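Local coordinates for protein ethylbenzene dehydrogenase alpha-subunit (Aromatoleum aromaticum, PDB 2IVF) that belongs to the molybdopterin oxidoreductase family and, as the alpha-subunit of its complex, holds a molybdenum atom, two pterin-based dinucleotide ligands and an iron/sulfur cluster, at residues A[111-115]-A[766-770]; A[120-126]-A[262-267]; A[183-189]-A[210-215]; A[307-311]-A[460-465]; A[548-553]-A[591-596]. One frame throughout, in Å; residues are numbered along the deposited sequence.

Contact 1. Residues A[111-115]-A[766-770]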
# COMPACT_ATOMS: atom_id res chain seq x y z
N GLN A 111 4.48 10.41 -17.48
CA GLN A 111 5.30 11.34 -18.25
C GLN A 111 6.67 11.50 -17.57
O GLN A 111 7.21 12.60 -17.50
CB GLN A 111 4.58 12.70 -18.36
CG GLN A 111 3.32 12.63 -19.22
CD GLN A 111 2.60 13.93 -19.39
OE1 GLN A 111 2.60 14.78 -18.53
NE2 GLN A 111 2.00 14.10 -20.55
N THR A 112 7.24 10.39 -17.11
CA THR A 112 8.57 10.41 -16.48
C THR A 112 9.51 9.54 -17.30
O THR A 112 9.56 8.33 -17.12
CB THR A 112 8.50 9.96 -15.04
OG1 THR A 112 7.48 10.69 -14.38
CG2 THR A 112 9.85 10.14 -14.34
N PRO A 113 10.21 10.15 -18.24
CA PRO A 113 11.11 9.39 -19.12
C PRO A 113 12.32 8.74 -18.43
O PRO A 113 12.62 9.07 -17.31
CB PRO A 113 11.59 10.45 -20.12
CG PRO A 113 10.52 11.49 -20.11
CD PRO A 113 10.19 11.57 -18.62
N ALA A 114 12.97 7.82 -19.13
CA ALA A 114 14.23 7.26 -18.66
C ALA A 114 15.34 8.34 -18.66
O ALA A 114 15.27 9.34 -19.40
CB ALA A 114 14.62 6.07 -19.59
N CYS A 115 16.40 8.07 -17.90
CA CYS A 115 17.59 8.92 -17.87
C CYS A 115 18.26 9.00 -19.22
O CYS A 115 18.76 10.08 -19.58
CB CYS A 115 18.56 8.43 -16.79
SG CYS A 115 19.21 6.80 -17.02
N GLY A 766 4.20 20.16 -14.26
CA GLY A 766 3.74 19.25 -13.21
C GLY A 766 4.80 18.46 -12.48
O GLY A 766 4.55 17.94 -11.39
N GLN A 767 5.98 18.38 -13.06
CA GLN A 767 7.09 17.73 -12.38
C GLN A 767 8.40 18.02 -13.10
O GLN A 767 8.43 18.35 -14.28
CB GLN A 767 6.91 16.21 -12.28
CG GLN A 767 7.07 15.55 -13.57
CD GLN A 767 6.97 14.02 -13.47
OE1 GLN A 767 5.86 13.51 -13.41
NE2 GLN A 767 8.10 13.30 -13.49
N THR A 768 9.48 17.86 -12.35
CA THR A 768 10.83 18.03 -12.85
C THR A 768 11.83 17.22 -12.04
O THR A 768 11.75 17.18 -10.82
CB THR A 768 11.29 19.53 -12.89
OG1 THR A 768 12.37 19.61 -13.80
CG2 THR A 768 11.74 20.12 -11.52
N ARG A 769 12.76 16.58 -12.75
CA ARG A 769 13.93 15.96 -12.11
C ARG A 769 14.73 16.99 -11.34
O ARG A 769 14.97 18.09 -11.80
CB ARG A 769 14.83 15.30 -13.16
CG ARG A 769 14.40 13.90 -13.48
CD ARG A 769 15.01 13.49 -14.72
NE ARG A 769 15.19 12.06 -14.82
CZ ARG A 769 14.37 11.21 -15.44
NH1 ARG A 769 13.20 11.59 -15.88
NH2 ARG A 769 14.75 9.94 -15.56
N PHE A 770 15.17 16.63 -10.15
CA PHE A 770 16.05 17.52 -9.43
C PHE A 770 17.46 17.47 -9.97
O PHE A 770 17.91 16.44 -10.53
CB PHE A 770 15.95 17.34 -7.92
CG PHE A 770 16.29 15.96 -7.38
CD1 PHE A 770 17.63 15.54 -7.28
CD2 PHE A 770 15.31 15.20 -6.76
CE1 PHE A 770 17.94 14.29 -6.67
CE2 PHE A 770 15.62 14.01 -6.14
CZ PHE A 770 16.93 13.56 -6.08
O HOH W 1 4.76 11.19 -14.76

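Contact 2. Residues A[120-126]-A[262-267]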
# COMPACT_ATOMS: atom_id res chain seq x y z
N VAL A 120 15.18 1.90 -18.61
CA VAL A 120 13.75 1.84 -18.52
C VAL A 120 13.25 3.13 -17.93
O VAL A 120 13.88 3.71 -17.02
CB VAL A 120 13.29 0.66 -17.64
CG1 VAL A 120 11.74 0.66 -17.47
CG2 VAL A 120 13.86 -0.70 -18.18
N ASP A 121 12.13 3.61 -18.44
CA ASP A 121 11.50 4.81 -17.89
C ASP A 121 10.83 4.50 -16.56
O ASP A 121 10.89 3.37 -16.04
CB ASP A 121 10.56 5.49 -18.92
CG ASP A 121 9.32 4.64 -19.29
OD1 ASP A 121 8.85 3.85 -18.46
OD2 ASP A 121 8.83 4.73 -20.47
N TYR A 122 10.30 5.56 -15.94
CA TYR A 122 9.72 5.43 -14.61
C TYR A 122 8.18 5.23 -14.71
O TYR A 122 7.50 5.17 -13.67
CB TYR A 122 10.00 6.65 -13.75
CG TYR A 122 11.39 6.74 -13.17
CD1 TYR A 122 12.45 7.12 -13.95
CD2 TYR A 122 11.62 6.51 -11.80
CE1 TYR A 122 13.74 7.24 -13.42
CE2 TYR A 122 12.92 6.61 -11.25
CZ TYR A 122 13.96 6.99 -12.06
OH TYR A 122 15.23 7.12 -11.58
N ASN A 123 7.64 5.14 -15.92
CA ASN A 123 6.21 5.16 -16.11
C ASN A 123 5.54 3.85 -15.72
O ASN A 123 6.12 2.79 -15.89
CB ASN A 123 5.92 5.44 -17.55
CG ASN A 123 6.31 6.84 -17.93
OD1 ASN A 123 6.10 7.77 -17.15
ND2 ASN A 123 6.85 7.00 -19.12
N PRO A 124 4.27 3.91 -15.28
CA PRO A 124 3.45 5.08 -15.05
C PRO A 124 3.56 5.68 -13.69
O PRO A 124 2.90 6.69 -13.44
CB PRO A 124 2.03 4.54 -15.20
CG PRO A 124 2.10 3.11 -14.74
CD PRO A 124 3.50 2.65 -15.08
N LEU A 125 4.33 5.04 -12.82
CA LEU A 125 4.35 5.38 -11.40
C LEU A 125 2.99 5.08 -10.78
O LEU A 125 2.16 4.39 -11.39
CB LEU A 125 4.75 6.87 -11.17
CG LEU A 125 6.20 7.25 -11.54
CD1 LEU A 125 6.32 8.78 -11.56
CD2 LEU A 125 7.25 6.54 -10.62
N GLY A 126 2.78 5.55 -9.54
CA GLY A 126 1.52 5.39 -8.89
C GLY A 126 1.41 4.15 -8.01
O GLY A 126 2.29 3.27 -7.98
N PRO A 262 5.83 0.44 -4.58
CA PRO A 262 5.14 -0.05 -5.77
C PRO A 262 5.33 0.80 -6.99
O PRO A 262 5.27 0.28 -8.08
CB PRO A 262 3.67 -0.09 -5.36
CG PRO A 262 3.55 0.89 -4.20
CD PRO A 262 4.90 0.84 -3.51
N SER A 263 5.63 2.10 -6.82
CA SER A 263 5.81 2.97 -7.99
C SER A 263 7.04 2.57 -8.78
O SER A 263 7.06 2.84 -9.98
CB SER A 263 5.90 4.46 -7.62
OG SER A 263 6.98 4.74 -6.77
N SER A 264 8.03 1.95 -8.13
CA SER A 264 9.28 1.64 -8.82
C SER A 264 9.77 0.23 -8.66
O SER A 264 10.84 -0.12 -9.13
CB SER A 264 10.33 2.67 -8.50
OG SER A 264 9.94 3.92 -9.08
N TYR A 265 8.95 -0.60 -8.03
CA TYR A 265 9.23 -2.04 -7.92
C TYR A 265 9.65 -2.64 -9.26
O TYR A 265 10.53 -3.55 -9.32
CB TYR A 265 7.95 -2.72 -7.46
CG TYR A 265 7.98 -4.22 -7.29
CD1 TYR A 265 7.75 -5.05 -8.36
CD2 TYR A 265 8.08 -4.79 -6.04
CE1 TYR A 265 7.72 -6.41 -8.21
CE2 TYR A 265 8.01 -6.18 -5.89
CZ TYR A 265 7.81 -6.98 -6.97
OH TYR A 265 7.68 -8.34 -6.89
N HIS A 266 9.02 -2.16 -10.31
CA HIS A 266 9.28 -2.67 -11.67
C HIS A 266 10.75 -2.74 -12.05
O HIS A 266 11.17 -3.65 -12.80
CB HIS A 266 8.50 -1.86 -12.70
CG HIS A 266 9.01 -0.47 -12.94
ND1 HIS A 266 9.94 -0.19 -13.91
CD2 HIS A 266 8.66 0.72 -12.40
CE1 HIS A 266 10.15 1.11 -13.94
NE2 HIS A 266 9.40 1.69 -13.02
N PHE A 267 11.54 -1.78 -11.55
CA PHE A 267 12.99 -1.77 -11.83
C PHE A 267 13.65 -3.06 -11.29
O PHE A 267 14.57 -3.58 -11.90
CB PHE A 267 13.66 -0.52 -11.24
CG PHE A 267 13.36 0.74 -12.00
CD1 PHE A 267 13.93 0.97 -13.25
CD2 PHE A 267 12.59 1.74 -11.43
CE1 PHE A 267 13.68 2.12 -13.95
CE2 PHE A 267 12.33 2.93 -12.13
CZ PHE A 267 12.89 3.15 -13.35
O HOH W 2 9.21 4.13 -11.74
O HOH W 3 5.70 2.60 -12.28

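Contact 3. Residues A[183-189]-A[210-215]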
# COMPACT_ATOMS: atom_id res chain seq x y z
N SER A 183 9.74 28.30 27.36
CA SER A 183 9.35 27.69 26.13
C SER A 183 9.46 26.16 26.15
O SER A 183 8.95 25.51 25.24
CB SER A 183 10.17 28.32 24.99
OG SER A 183 11.52 27.89 25.00
N ASP A 184 10.11 25.58 27.16
CA ASP A 184 10.21 24.12 27.25
C ASP A 184 8.88 23.36 27.41
O ASP A 184 8.83 22.13 27.22
CB ASP A 184 11.20 23.71 28.37
CG ASP A 184 12.61 23.38 27.84
OD1 ASP A 184 12.86 23.55 26.62
OD2 ASP A 184 13.46 22.91 28.66
N GLY A 185 7.80 24.08 27.70
CA GLY A 185 6.48 23.46 27.88
C GLY A 185 5.73 23.04 26.62
O GLY A 185 4.74 22.30 26.72
N PHE A 186 6.21 23.50 25.46
CA PHE A 186 5.59 23.25 24.17
C PHE A 186 6.39 22.21 23.42
O PHE A 186 7.61 22.34 23.29
CB PHE A 186 5.55 24.53 23.32
CG PHE A 186 4.90 24.34 21.97
CD1 PHE A 186 3.54 24.49 21.83
CD2 PHE A 186 5.67 24.10 20.82
CE1 PHE A 186 2.94 24.33 20.59
CE2 PHE A 186 5.06 23.91 19.58
CZ PHE A 186 3.71 24.03 19.46
N ILE A 187 5.70 21.18 22.92
CA ILE A 187 6.32 20.10 22.20
C ILE A 187 5.56 19.89 20.94
O ILE A 187 4.38 19.60 20.97
CB ILE A 187 6.33 18.76 23.03
CG1 ILE A 187 6.95 19.04 24.39
CG2 ILE A 187 7.13 17.62 22.31
CD1 ILE A 187 6.97 17.84 25.22
N LEU A 188 6.24 20.08 19.81
CA LEU A 188 5.74 19.63 18.54
C LEU A 188 6.45 18.31 18.33
O LEU A 188 7.62 18.26 17.96
CB LEU A 188 6.07 20.62 17.43
CG LEU A 188 5.73 20.20 16.01
CD1 LEU A 188 4.30 19.62 15.88
CD2 LEU A 188 5.94 21.42 15.07
N ASP A 189 5.75 17.23 18.59
CA ASP A 189 6.40 15.93 18.69
C ASP A 189 6.61 15.35 17.32
O ASP A 189 5.68 14.83 16.74
CB ASP A 189 5.50 15.04 19.52
CG ASP A 189 6.13 13.69 19.83
OD1 ASP A 189 7.27 13.43 19.35
OD2 ASP A 189 5.47 12.91 20.55
N MET A 210 9.14 29.98 18.54
CA MET A 210 8.71 29.96 19.95
C MET A 210 9.77 29.35 20.86
O MET A 210 9.65 29.39 22.12
CB MET A 210 7.41 29.17 20.09
CG MET A 210 6.26 29.83 19.41
SD MET A 210 4.68 29.13 19.92
CE MET A 210 4.78 27.48 19.44
N ASP A 211 10.83 28.84 20.23
CA ASP A 211 11.85 28.01 20.88
C ASP A 211 11.22 26.84 21.63
O ASP A 211 11.58 26.54 22.77
CB ASP A 211 12.74 28.86 21.79
CG ASP A 211 13.93 28.07 22.32
OD1 ASP A 211 14.46 27.26 21.55
OD2 ASP A 211 14.27 28.22 23.51
N GLY A 212 10.23 26.22 21.00
CA GLY A 212 9.62 25.00 21.54
C GLY A 212 10.52 23.82 21.29
O GLY A 212 11.61 23.97 20.73
N VAL A 213 10.07 22.63 21.70
CA VAL A 213 10.86 21.43 21.64
C VAL A 213 10.30 20.57 20.53
O VAL A 213 9.08 20.39 20.46
CB VAL A 213 10.80 20.64 22.97
CG1 VAL A 213 11.68 19.40 22.86
CG2 VAL A 213 11.21 21.54 24.14
N SER A 214 11.15 20.13 19.62
CA SER A 214 10.72 19.28 18.51
C SER A 214 11.55 17.98 18.47
O SER A 214 12.61 17.93 17.83
CB SER A 214 10.79 19.98 17.16
OG SER A 214 10.41 21.36 17.22
N PRO A 215 11.10 16.94 19.18
CA PRO A 215 11.76 15.67 19.05
C PRO A 215 12.01 15.27 17.61
O PRO A 215 11.16 15.50 16.71
CB PRO A 215 10.79 14.73 19.76
CG PRO A 215 10.24 15.56 20.87
CD PRO A 215 10.05 16.91 20.22

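Contact 4. Residues A[307-311]-A[460-465]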
# COMPACT_ATOMS: atom_id res chain seq x y z
N TRP A 307 25.95 -12.15 6.85
CA TRP A 307 26.88 -11.31 6.12
C TRP A 307 28.32 -11.55 6.57
O TRP A 307 29.22 -11.51 5.74
CB TRP A 307 26.53 -9.84 6.25
CG TRP A 307 25.36 -9.47 5.50
CD1 TRP A 307 24.16 -9.18 5.99
CD2 TRP A 307 25.26 -9.36 4.08
NE1 TRP A 307 23.28 -8.89 4.99
CE2 TRP A 307 23.95 -8.98 3.79
CE3 TRP A 307 26.17 -9.53 3.02
CZ2 TRP A 307 23.50 -8.78 2.49
CZ3 TRP A 307 25.71 -9.32 1.73
CH2 TRP A 307 24.41 -8.94 1.48
N LEU A 308 28.51 -11.91 7.82
CA LEU A 308 29.85 -12.26 8.25
C LEU A 308 30.26 -13.62 7.60
O LEU A 308 31.43 -13.85 7.26
CB LEU A 308 29.90 -12.31 9.77
CG LEU A 308 29.71 -10.94 10.45
CD1 LEU A 308 29.55 -11.07 11.98
CD2 LEU A 308 30.90 -10.01 10.12
N GLY A 309 29.32 -14.53 7.46
CA GLY A 309 29.57 -15.79 6.75
C GLY A 309 30.03 -15.53 5.33
O GLY A 309 31.01 -16.14 4.85
N LEU A 310 29.37 -14.59 4.66
CA LEU A 310 29.75 -14.19 3.31
C LEU A 310 31.17 -13.61 3.30
O LEU A 310 31.95 -13.87 2.40
CB LEU A 310 28.78 -13.18 2.72
CG LEU A 310 27.66 -13.73 1.81
CD1 LEU A 310 26.88 -14.90 2.42
CD2 LEU A 310 26.75 -12.61 1.31
N SER A 311 31.48 -12.78 4.30
CA SER A 311 32.79 -12.18 4.37
C SER A 311 33.84 -13.24 4.62
O SER A 311 34.94 -13.17 4.07
CB SER A 311 32.84 -11.16 5.48
OG SER A 311 31.87 -10.15 5.25
N SER A 460 27.89 -5.40 9.06
CA SER A 460 28.32 -6.68 8.53
C SER A 460 28.07 -6.72 7.04
O SER A 460 28.90 -7.20 6.28
CB SER A 460 27.60 -7.82 9.26
OG SER A 460 27.86 -7.79 10.63
N LEU A 461 26.93 -6.20 6.61
CA LEU A 461 26.64 -6.08 5.16
C LEU A 461 27.67 -5.17 4.50
O LEU A 461 28.25 -5.51 3.48
CB LEU A 461 25.22 -5.55 4.91
CG LEU A 461 24.72 -5.36 3.47
CD1 LEU A 461 23.14 -5.41 3.42
CD2 LEU A 461 25.23 -4.03 2.87
N PHE A 462 27.96 -4.01 5.10
CA PHE A 462 28.99 -3.16 4.51
C PHE A 462 30.38 -3.77 4.46
O PHE A 462 31.15 -3.47 3.55
CB PHE A 462 28.99 -1.79 5.19
CG PHE A 462 27.74 -1.04 4.95
CD1 PHE A 462 27.29 -0.91 3.66
CD2 PHE A 462 26.99 -0.49 5.97
CE1 PHE A 462 26.09 -0.23 3.36
CE2 PHE A 462 25.79 0.20 5.66
CZ PHE A 462 25.34 0.29 4.37
N LEU A 463 30.70 -4.67 5.39
CA LEU A 463 31.98 -5.37 5.37
C LEU A 463 32.05 -6.27 4.15
O LEU A 463 33.05 -6.28 3.47
CB LEU A 463 32.19 -6.17 6.68
CG LEU A 463 33.44 -7.04 6.69
CD1 LEU A 463 34.72 -6.17 6.49
CD2 LEU A 463 33.51 -7.87 8.00
N ALA A 464 30.96 -6.95 3.83
CA ALA A 464 30.90 -7.77 2.61
C ALA A 464 31.00 -6.93 1.34
O ALA A 464 31.63 -7.34 0.35
CB ALA A 464 29.59 -8.62 2.62
N MET A 465 30.34 -5.77 1.35
CA MET A 465 30.44 -4.83 0.23
C MET A 465 31.87 -4.31 0.11
O MET A 465 32.37 -4.17 -0.98
CB MET A 465 29.45 -3.68 0.37
CG MET A 465 28.03 -4.15 0.44
SD MET A 465 27.58 -5.17 -1.05
CE MET A 465 26.39 -6.29 -0.33

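Contact 5. Residues A[548-553]-A[591-596]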
# COMPACT_ATOMS: atom_id res chain seq x y z
N MET A 548 15.27 11.20 24.91
CA MET A 548 15.51 11.95 26.13
C MET A 548 14.20 12.31 26.82
O MET A 548 14.03 12.01 28.00
CB MET A 548 16.31 13.23 25.90
CG MET A 548 17.69 13.00 25.33
SD MET A 548 18.65 11.79 26.27
CE MET A 548 20.21 11.85 25.36
N TRP A 549 13.30 12.96 26.10
CA TRP A 549 12.09 13.45 26.73
C TRP A 549 11.17 12.23 27.04
O TRP A 549 10.53 12.21 28.07
CB TRP A 549 11.39 14.52 25.86
CG TRP A 549 10.52 13.97 24.81
CD1 TRP A 549 10.89 13.40 23.65
CD2 TRP A 549 9.10 13.96 24.84
NE1 TRP A 549 9.76 12.99 22.93
CE2 TRP A 549 8.66 13.32 23.66
CE3 TRP A 549 8.17 14.39 25.78
CZ2 TRP A 549 7.32 13.14 23.37
CZ3 TRP A 549 6.84 14.21 25.51
CH2 TRP A 549 6.42 13.60 24.31
N LEU A 550 11.21 11.19 26.19
CA LEU A 550 10.44 9.99 26.47
C LEU A 550 10.89 9.35 27.76
O LEU A 550 10.05 8.95 28.59
CB LEU A 550 10.51 8.99 25.33
CG LEU A 550 9.82 9.39 24.02
CD1 LEU A 550 10.06 8.33 22.97
CD2 LEU A 550 8.31 9.69 24.22
N TYR A 551 12.21 9.32 27.96
CA TYR A 551 12.82 8.76 29.18
C TYR A 551 12.50 9.56 30.42
O TYR A 551 12.15 9.00 31.44
CB TYR A 551 14.36 8.72 29.04
CG TYR A 551 15.13 8.11 30.20
CD1 TYR A 551 15.33 6.73 30.29
CD2 TYR A 551 15.74 8.92 31.18
CE1 TYR A 551 16.08 6.17 31.36
CE2 TYR A 551 16.48 8.37 32.20
CZ TYR A 551 16.65 6.99 32.28
OH TYR A 551 17.39 6.52 33.34
N TYR A 552 12.64 10.88 30.33
CA TYR A 552 12.48 11.78 31.46
C TYR A 552 11.05 12.20 31.76
O TYR A 552 10.74 12.51 32.88
CB TYR A 552 13.32 13.04 31.20
CG TYR A 552 14.78 12.80 31.44
CD1 TYR A 552 15.22 12.45 32.71
CD2 TYR A 552 15.72 12.89 30.41
CE1 TYR A 552 16.54 12.20 32.95
CE2 TYR A 552 17.10 12.68 30.67
CZ TYR A 552 17.49 12.34 31.94
OH TYR A 552 18.82 12.10 32.26
N HIS A 553 10.17 12.18 30.76
CA HIS A 553 8.84 12.75 30.93
C HIS A 553 7.69 11.81 30.63
O HIS A 553 6.56 12.07 31.06
CB HIS A 553 8.67 13.98 30.03
CG HIS A 553 9.59 15.09 30.39
ND1 HIS A 553 9.44 15.84 31.53
CD2 HIS A 553 10.73 15.53 29.79
CE1 HIS A 553 10.43 16.71 31.61
NE2 HIS A 553 11.21 16.55 30.55
N HIS A 591 20.18 19.09 24.04
CA HIS A 591 19.69 17.74 23.67
C HIS A 591 18.60 17.25 24.62
O HIS A 591 17.66 16.62 24.22
CB HIS A 591 20.84 16.71 23.72
CG HIS A 591 21.97 17.02 22.79
ND1 HIS A 591 21.78 17.18 21.44
CD2 HIS A 591 23.29 17.21 23.02
CE1 HIS A 591 22.95 17.44 20.86
NE2 HIS A 591 23.88 17.48 21.81
N ILE A 592 18.77 17.50 25.90
CA ILE A 592 17.83 16.94 26.87
C ILE A 592 16.72 17.95 27.19
O ILE A 592 16.75 18.61 28.19
CB ILE A 592 18.58 16.48 28.12
CG1 ILE A 592 19.53 15.35 27.72
CG2 ILE A 592 17.57 16.01 29.20
CD1 ILE A 592 20.67 15.11 28.63
N ARG A 593 15.73 18.02 26.30
CA ARG A 593 14.62 18.96 26.39
C ARG A 593 13.33 18.20 26.09
O ARG A 593 13.36 17.23 25.31
CB ARG A 593 14.76 20.08 25.35
CG ARG A 593 16.01 20.91 25.47
CD ARG A 593 16.06 22.06 24.47
NE ARG A 593 14.96 23.03 24.65
CZ ARG A 593 14.48 23.81 23.67
NH1 ARG A 593 15.01 23.76 22.44
NH2 ARG A 593 13.48 24.65 23.90
N PRO A 594 12.22 18.59 26.75
CA PRO A 594 12.23 19.57 27.84
C PRO A 594 13.13 19.13 28.97
O PRO A 594 13.28 17.95 29.21
CB PRO A 594 10.78 19.57 28.36
CG PRO A 594 9.96 18.85 27.40
CD PRO A 594 10.87 18.08 26.46
N ALA A 595 13.75 20.09 29.66
CA ALA A 595 14.62 19.76 30.76
C ALA A 595 13.82 18.87 31.74
O ALA A 595 12.60 19.03 31.88
CB ALA A 595 15.13 21.03 31.43
N PRO A 596 14.49 17.90 32.40
CA PRO A 596 13.84 17.05 33.41
C PRO A 596 13.05 17.77 34.50
O PRO A 596 12.12 17.18 35.05
CB PRO A 596 15.01 16.27 34.00
CG PRO A 596 15.87 16.06 32.77
CD PRO A 596 15.89 17.46 32.19
O HOH W 4 13.99 14.74 23.88

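Contact 1. Residues A[111-115]-A[766-770]
Arg769 grips the carbonyl oxygen of Pro113 end-on, with the edge of its guanidinium: NH1 at 3.0 Å and NH2 at 2.9 Å both donate to Pro113 O, which lies near the guanidinium plane. Both nitrogens approach from the same face of the carbonyl, and both bonds are bent, as a two-pronged grip on one atom requires. At the start of strand 767-769, Gln767 NE2 donates to Thr112 OG1 over 2.8 Å, with the hydroxyl tilted 22° out of the amide plane. A water fills in beside this bond. It donates to Gln767 OE1 at 2.9 Å, accepts from Gln111 N and also hydrogen-bonds Thr112 OG1.

The reach of Gln767 comes from its torsions: CG sits between the backbone N and the carbonyl carbon (chi1 72°), and the chain then runs extended to the loop. Phe670, on the neighbouring strand 670-676, packs against both Thr112 and Gln767. A bound MES, probably from the crystallisation liquor, is held by the same Arg769 and Gln767.

Two long polar side chains thus span a gap that the backbones leave wide; the positive guanidinium of Arg769 and the neutral amide N-H of Gln767 probably make this surface spot receptive to an anion.

Contact 2. Residues A[120-126]-A[262-267]
Tyr122 and His266 share a water, which donates to Tyr122 O and to Ser264 OG and hydrogen-bonds His266 NE2, each at 2.8 Å from the water oxygen. On the far side of the imidazole, ND1 is bonded to Glu270, so both ring nitrogens are engaged and the rotation of the ring is fixed. A second water accepts from Leu125 N and passes a bond to Ser263 O, linking loop 120-126 to the residues just before helix 265-274 without a direct bond.

Beside the first water the aromatic rings pack together. Phe267 and Tyr122 form a T-shaped pair, with Phe267 CZ directed at the centre of the Tyr122 face, centroids 5.0 Å apart and planes at 70°. His266 lays CE1 over the Phe267 face, and the same carbon comes within 3.2 Å of Asp121 O, a buried carbonyl with no polar partner in the model. A chi1 of 72° turns the imidazole back over its own backbone to get there. Gly126 O, similarly buried, receives a CA-H...O contact from Ser263 CA at 3.5 Å.

Asp121 OD1 makes an Asx turn with Asn123 N and a salt bridge with Arg233 of the beta-subunit, while Gly126 touches the iron/sulfur cluster. The loop 120-126, running between strand 102-108 and helix 134-137, is therefore set between the first turn of helix 265-274, the cluster and the neighbouring subunit, with Asn668 holding the hydroxyls of Ser263 and Ser264.

Contact 3. Residues A[183-189]-A[210-215]
The Phe186 ring carries the methyl of Met210 on one face: CE stands 3.5 Å from the ring centroid, only 11° off the normal, a CH-pi contact with the sulfur farther out above the same face, 5.0 Å from the centroid, in a Met-aromatic pair. At the ring edge lies Gly212 CA, and the missing side chain there lets the aromatic ring come in close. Phe186 has CG anti to the backbone N (chi1 -180°), which turns the ring to meet the methionine, whose chain bends at its last torsion. Thr207 of helix 197-210 and Val602 of strand 602-606 also pack on this ring.

Beside the ring the backbones run parallel. Val213 N donates to Phe186 O and Leu188 N to Val213 O, each over 2.9 Å, so Val213 is bridged to Ile187. The strand-helix-strand connection through helix 197-210 resembles a beta-alpha-beta unit, though only this one bridge joins the two sides. Ser214 CA adds a CA-H...O contact to Leu188 O at 3.3 Å, and Ile187 CG2 packs on Pro215 CD at 3.7 Å.

At the end where the helix stops in a Schellman motif with Asp211 at positive phi, Ser183 OG donates to Asp211 O over 2.6 Å, from above the carbonyl plane. Arg593 also bonds that oxygen and pairs with Asp184.

Apolar packing thus lies round Phe186 and polar bonds lie at Asp211: two backbone bonds set the register, and Asp211 O, bonded by Ser183 OG and Arg593, ties the helix end to segment 183-189 and to loop 591-596.

Contact 4. Residues A[307-311]-A[460-465]
Trp307 leads from helix 303-316 into helix 454-467, and every part of it meets something. Its CB rests on Ser460 O at 3.5 Å. CG then lies over the backbone at Leu461 CA, and the indole runs side by side with the Leu461 side chain, both pointing the same way. Leu461 CB sits over the five-membered ring, 3.7 Å from its centroid and 4° off the normal, a CH-pi contact. Further along the same face, Trp307 CZ2 meets Leu461 CD1 at 3.5 Å. On the other long border Trp307 CE3 touches Ala464 CB at 3.6 Å. At the far end Trp307 CZ3 meets Met465 CE at 3.7 Å, where the methionine chain is bent at its second and third torsions to bring its methyl round. Trp307 is thus a knob in a hole formed by Ser460, Leu461, Ala464 and Met465.

Near this contact the helix axes come to 8.3 Å and run 23° from parallel. One turn on, Ser311 OG nestles against Ala464 yet bonds back to Trp307 O at 3.0 Å; the backbone N of Ser311 reaches that oxygen from the opposite face of its plane. Phe251 meets the indole in a T-shaped pair.

The side chain of Trp307 is about 7 Å from the dinucleotide MGD. The interface is held by shape and dispersion: the hydroxyls of Ser311 and Ser460 are satisfied within their own helices, leaving carbon to do the joining.

Contact 5. Residues A[548-553]-A[591-596]
An inverse gamma turn centred on Ile592, followed by a cis peptide bond into Pro594, shapes the loop 591-596 that lies along the last turns of helix 546-553. Two successive turns offer it Met548 and Trp549, then Tyr552 and His553. Met548 CG packs against Ile592 CG1 at 3.8 Å, the methionine, bent at its second torsion, crossing the isoleucine at a slant. One turn later, Tyr552 CE2 takes Ile592 CG2 at 3.7 Å. Over the face of the same ring comes Pro596, whose CG stands 3.7 Å from the Tyr552 centroid and 12° off the normal, a CH-pi contact. The opposite face of the tyrosine is covered by its neighbour Tyr551, so the ring is held flat between the two.

Trp549 meets the loop chiefly through CB, 3.4 Å from Arg593 O and 3.6 Å from Pro594 CD. The torsion about its CA-CB bond, chi1 83°, swings the indole off toward Phe621 and Leu625 of helix 617-625. A water beside it accepts from Trp549 N and donates to Arg593 O, with both distances to the water oxygen at 2.9 Å, thereby joining a helix N-H to the loop.

Leu578 of helix 574-583 packs on Met548 and Tyr552, so loop and neighbouring helix share this side of helix 546-553. At the helix end stands His553, whose NE2 donates to Pro594 O over 2.8 Å: the oxygen lies near the imidazole plane, while the nitrogen comes in 58° above the plane of the carbonyl.

In the fold
Only contact 1 lies at the surface; the others are buried. Contacts 1 and 2 belong to the same long loop after strand 102-108 and touch through Thr112 and Asn123, the first using charged and amide ends, the second waters, aromatic rings and a neighbouring subunit beside the iron/sulfur cluster. Contacts 3 and 5 meet as well: Arg593 ties loop 591-596 to the end of helix 197-210, and Trp549 packs against Pro215. There, backbone pairing in contact 3 adjoins proline and ring packing in contact 5. Contact 4 touches none of the others, its nearest neighbour by centres being contact 2, about 30 Å off, and is the single helix-to-helix interface, almost wholly carbon.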